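Local structure of xyloglucan-specific endo-beta-1,4-glucanase BoGH9A (Bacteroides ovatus, 6DHT) at residues V177-S188 against P373-F384. The protein hydrolyses internal beta-1,4-glucosidic linkages in the backbone of xyloglucan, releasing xyloglucan oligosaccharides. Residues are numbered along the deposited sequence; the frame is centred on the assembly and turned at random.
With CA (calcium ion), chain C.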
loop_
_atom_site.group_PDB
_atom_site.type_symbol
_atom_site.label_atom_id
_atom_site.label_comp_id
_atom_site.label_asym_id
_atom_site.label_seq_id
_atom_site.Cartn_x
_atom_site.Cartn_y
_atom_site.Cartn_z
ATOM N N VAL A 177 -10.169 -9.495 -3.637
ATOM C CA VAL A 177 -9.807 -8.374 -4.495
ATOM C C VAL A 177 -8.731 -7.545 -3.821
ATOM O O VAL A 177 -7.654 -7.274 -4.408
ATOM C CB VAL A 177 -11.033 -7.535 -4.864
ATOM C CG1 VAL A 177 -10.651 -6.176 -5.423
ATOM C CG2 VAL A 177 -11.890 -8.304 -5.865
ATOM N N ASN A 178 -8.980 -7.140 -2.583
ATOM C CA ASN A 178 -8.065 -6.215 -1.952
ATOM C C ASN A 178 -6.744 -6.886 -1.608
ATOM O O ASN A 178 -5.674 -6.280 -1.780
ATOM C CB ASN A 178 -8.695 -5.625 -0.702
ATOM C CG ASN A 178 -8.039 -4.342 -0.298
ATOM O OD1 ASN A 178 -7.774 -3.488 -1.142
ATOM N ND2 ASN A 178 -7.724 -4.214 0.978
ATOM N N SER A 179 -6.763 -8.127 -1.148
ATOM C CA SER A 179 -5.501 -8.742 -0.760
ATOM C C SER A 179 -4.685 -9.174 -1.985
ATOM O O SER A 179 -3.466 -9.086 -1.945
ATOM C CB SER A 179 -5.699 -9.863 0.263
ATOM O OG SER A 179 -6.353 -10.970 -0.291
ATOM N N GLY A 180 -5.354 -9.591 -3.054
ATOM C CA GLY A 180 -4.702 -9.915 -4.300
ATOM C C GLY A 180 -4.024 -8.701 -4.891
ATOM O O GLY A 180 -2.869 -8.777 -5.317
ATOM N N TYR A 181 -4.736 -7.587 -4.935
ATOM C CA TYR A 181 -4.182 -6.312 -5.385
ATOM C C TYR A 181 -2.969 -5.917 -4.534
ATOM O O TYR A 181 -1.910 -5.489 -5.051
ATOM C CB TYR A 181 -5.228 -5.200 -5.252
ATOM C CG TYR A 181 -4.584 -3.855 -5.292
ATOM C CD1 TYR A 181 -4.184 -3.271 -6.494
ATOM C CD2 TYR A 181 -4.343 -3.178 -4.118
ATOM C CE1 TYR A 181 -3.558 -2.018 -6.494
ATOM C CE2 TYR A 181 -3.720 -1.960 -4.103
ATOM C CZ TYR A 181 -3.322 -1.382 -5.299
ATOM O OH TYR A 181 -2.714 -0.129 -5.278
ATOM N N SER A 182 -3.116 -6.036 -3.221
ATOM C CA SER A 182 -2.068 -5.603 -2.309
ATOM C C SER A 182 -0.757 -6.356 -2.528
ATOM O O SER A 182 0.327 -5.763 -2.602
ATOM C CB SER A 182 -2.516 -5.759 -0.860
ATOM O OG SER A 182 -3.590 -4.860 -0.528
ATOM N N ILE A 183 -0.849 -7.675 -2.601
ATOM C CA ILE A 183 0.298 -8.512 -2.914
ATOM C C ILE A 183 0.828 -8.159 -4.302
ATOM O O ILE A 183 2.032 -8.020 -4.482
ATOM C CB ILE A 183 -0.091 -9.978 -2.860
ATOM C CG1 ILE A 183 -0.501 -10.399 -1.453
ATOM C CG2 ILE A 183 1.063 -10.808 -3.335
ATOM C CD1 ILE A 183 -1.258 -11.695 -1.382
ATOM N N GLY A 184 -0.064 -7.952 -5.268
ATOM C CA GLY A 184 0.356 -7.615 -6.614
ATOM C C GLY A 184 1.221 -6.355 -6.670
ATOM O O GLY A 184 2.214 -6.308 -7.402
ATOM N N LEU A 185 0.857 -5.362 -5.865
ATOM C CA LEU A 185 1.607 -4.114 -5.804
ATOM C C LEU A 185 2.956 -4.339 -5.115
ATOM O O LEU A 185 3.996 -3.923 -5.642
ATOM C CB LEU A 185 0.790 -3.037 -5.070
ATOM C CG LEU A 185 1.516 -1.697 -4.900
ATOM C CD1 LEU A 185 1.926 -1.098 -6.232
ATOM C CD2 LEU A 185 0.630 -0.741 -4.127
ATOM N N MET A 186 2.963 -5.002 -3.960
ATOM C CA MET A 186 4.199 -5.194 -3.227
ATOM C C MET A 186 5.159 -6.056 -4.024
ATOM O O MET A 186 6.369 -5.798 -4.044
ATOM C CB MET A 186 3.963 -5.739 -1.824
ATOM C CG MET A 186 3.267 -4.722 -0.927
ATOM S SD MET A 186 3.002 -5.278 0.752
ATOM C CE MET A 186 1.626 -6.359 0.541
ATOM N N GLN A 187 4.636 -7.079 -4.677
ATOM C CA GLN A 187 5.471 -7.967 -5.500
ATOM C C GLN A 187 5.948 -7.295 -6.783
ATOM O O GLN A 187 6.946 -7.733 -7.382
ATOM C CB GLN A 187 4.746 -9.319 -5.752
ATOM C CG GLN A 187 4.715 -10.146 -4.481
ATOM C CD GLN A 187 4.225 -11.588 -4.597
ATOM O OE1 GLN A 187 4.490 -12.368 -3.684
ATOM N NE2 GLN A 187 3.479 -11.922 -5.634
ATOM N N SER A 188 5.282 -6.240 -7.243
ATOM C CA SER A 188 5.800 -5.444 -8.363
ATOM C C SER A 188 7.102 -4.768 -7.910
ATOM O O SER A 188 8.123 -4.805 -8.615
ATOM C CB SER A 188 4.793 -4.377 -8.816
ATOM O OG SER A 188 3.589 -4.964 -9.286
ATOM N N PRO A 373 -1.952 2.938 -9.502
ATOM C CA PRO A 373 -2.622 1.719 -9.040
ATOM C C PRO A 373 -3.626 1.970 -7.911
ATOM O O PRO A 373 -3.440 2.885 -7.107
ATOM C CB PRO A 373 -1.445 0.831 -8.589
ATOM C CG PRO A 373 -0.371 1.796 -8.216
ATOM C CD PRO A 373 -0.509 2.930 -9.204
ATOM N N GLY A 374 -4.668 1.151 -7.885
ATOM C CA GLY A 374 -5.615 1.084 -6.785
ATOM C C GLY A 374 -6.329 -0.243 -6.834
ATOM O O GLY A 374 -6.303 -0.931 -7.850
ATOM N N TRP A 375 -6.986 -0.613 -5.738
ATOM C CA TRP A 375 -7.559 -1.947 -5.648
ATOM C C TRP A 375 -8.511 -2.301 -6.793
ATOM O O TRP A 375 -8.581 -3.447 -7.204
ATOM C CB TRP A 375 -8.210 -2.206 -4.284
ATOM C CG TRP A 375 -9.420 -1.363 -3.947
ATOM C CD1 TRP A 375 -9.439 -0.270 -3.146
ATOM C CD2 TRP A 375 -10.778 -1.560 -4.398
ATOM N NE1 TRP A 375 -10.731 0.224 -3.047
ATOM C CE2 TRP A 375 -11.562 -0.549 -3.813
ATOM C CE3 TRP A 375 -11.397 -2.496 -5.226
ATOM C CZ2 TRP A 375 -12.947 -0.443 -4.039
ATOM C CZ3 TRP A 375 -12.776 -2.391 -5.451
ATOM C CH2 TRP A 375 -13.522 -1.370 -4.861
ATOM N N GLY A 376 -9.230 -1.304 -7.298
ATOM C CA GLY A 376 -10.211 -1.526 -8.348
ATOM C C GLY A 376 -9.728 -1.105 -9.721
ATOM O O GLY A 376 -10.452 -1.218 -10.710
ATOM N N ASN A 377 -8.497 -0.619 -9.777
ATOM C CA ASN A 377 -7.896 -0.149 -11.019
ATOM C C ASN A 377 -6.486 -0.691 -11.140
ATOM O O ASN A 377 -5.502 -0.053 -10.726
ATOM C CB ASN A 377 -7.868 1.369 -11.109
ATOM C CG ASN A 377 -7.196 1.860 -12.417
ATOM O OD1 ASN A 377 -6.902 1.070 -13.359
ATOM N ND2 ASN A 377 -6.939 3.165 -12.473
ATOM N N THR A 378 -6.396 -1.872 -11.737
ATOM C CA THR A 378 -5.151 -2.628 -11.744
ATOM C C THR A 378 -4.371 -2.452 -13.047
ATOM O O THR A 378 -3.415 -3.187 -13.299
ATOM C CB THR A 378 -5.404 -4.114 -11.484
ATOM O OG1 THR A 378 -6.262 -4.661 -12.500
ATOM C CG2 THR A 378 -6.079 -4.310 -10.142
ATOM N N PHE A 379 -4.747 -1.487 -13.882
ATOM C CA PHE A 379 -3.983 -1.264 -15.127
ATOM C C PHE A 379 -2.507 -1.091 -14.828
ATOM O O PHE A 379 -1.656 -1.672 -15.504
ATOM C CB PHE A 379 -4.482 -0.032 -15.887
ATOM C CG PHE A 379 -5.651 -0.289 -16.828
ATOM C CD1 PHE A 379 -5.661 -1.365 -17.705
ATOM C CD2 PHE A 379 -6.709 0.601 -16.872
ATOM C CE1 PHE A 379 -6.714 -1.552 -18.581
ATOM C CE2 PHE A 379 -7.768 0.392 -17.734
ATOM C CZ PHE A 379 -7.754 -0.686 -18.591
ATOM N N ALA A 380 -2.194 -0.284 -13.826
ATOM C CA ALA A 380 -0.801 -0.003 -13.534
ATOM C C ALA A 380 0.003 -1.251 -13.201
ATOM O O ALA A 380 1.189 -1.322 -13.495
ATOM C CB ALA A 380 -0.703 1.021 -12.389
ATOM N N LEU A 381 -0.618 -2.234 -12.577
ATOM C CA LEU A 381 0.115 -3.421 -12.200
ATOM C C LEU A 381 0.495 -4.199 -13.456
ATOM O O LEU A 381 1.552 -4.795 -13.524
ATOM C CB LEU A 381 -0.689 -4.299 -11.242
ATOM C CG LEU A 381 -1.050 -3.668 -9.895
ATOM C CD1 LEU A 381 -1.710 -4.730 -9.023
ATOM C CD2 LEU A 381 0.136 -3.024 -9.219
ATOM N N GLY A 382 -0.385 -4.154 -14.440
ATOM C CA GLY A 382 -0.060 -4.768 -15.715
ATOM C C GLY A 382 1.043 -4.005 -16.418
ATOM O O GLY A 382 1.961 -4.596 -17.020
ATOM N N ILE A 383 0.957 -2.675 -16.371
ATOM C CA ILE A 383 1.953 -1.813 -16.990
ATOM C C ILE A 383 3.326 -2.074 -16.361
ATOM O O ILE A 383 4.345 -2.211 -17.077
ATOM C CB ILE A 383 1.558 -0.326 -16.878
ATOM C CG1 ILE A 383 0.363 -0.052 -17.787
ATOM C CG2 ILE A 383 2.711 0.579 -17.226
ATOM C CD1 ILE A 383 -0.253 1.308 -17.639
ATOM N N PHE A 384 3.378 -2.174 -15.030
ATOM C CA PHE A 384 4.658 -2.388 -14.383
ATOM C C PHE A 384 5.305 -3.689 -14.877
ATOM O O PHE A 384 6.528 -3.760 -15.056
ATOM C CB PHE A 384 4.537 -2.442 -12.841
ATOM C CG PHE A 384 4.008 -1.183 -12.169
ATOM C CD1 PHE A 384 4.076 0.068 -12.746
ATOM C CD2 PHE A 384 3.392 -1.303 -10.930
ATOM C CE1 PHE A 384 3.562 1.171 -12.071
ATOM C CE2 PHE A 384 2.903 -0.204 -10.259
ATOM C CZ PHE A 384 2.986 1.024 -10.832
HETATM CA CA CA C . -11.406 -2.637 -12.342
HETATM O O HOH W 1 3.511 -5.792 -11.888
HETATM O O HOH W 2 -12.555 -0.463 -12.517
#
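Y181 and W375 bring the two backbones to 5.5 Å between their CA atoms, where a loop faces a helix; further on, L381 meets L185 as helix 379-384 runs beside helix 177-188, their axes 10.2 Å apart at closest and inclined by 31°. The loop bends through a type I turn from G374 to N377 and lays its backbone on the Y181 ring. W375 CA stands 3.7 Å from the ring centroid and 17° off its normal, a CH-pi contact, with the G374 carbonyl carbon over the same face toward the rim. With CG anti to the backbone N (chi1 162°), the Y181 ring reaches along the loop; P373 CB comes to its edge, and Y181 CD1 lies 3.8 Å from L381 CD1. Cutting this ring back to an alanine would probably strip the G374-W375 peptide of its aromatic support and the leucine methyl of one side of its socket. This helix pairing belongs to the family 9 catalytic domain, an (alpha/alpha)6 barrel, and the same turn contributes G376 O to a calcium ion at 2.4 Å, a site completed by D335, H337, D340, E341 and water. L381 enters as a knob among Y181, G184, L185 and S188; its CD2 lies 4.0 Å from L185 CD1. A water donates to both S188 OG and L381 O, bridging the helices. Near the turn, N178 OD1 comes within 3.4 Å of W375 CB, its amide nearly perpendicular to the indole, while its ND2 hydrogen-bonds D168 and N552.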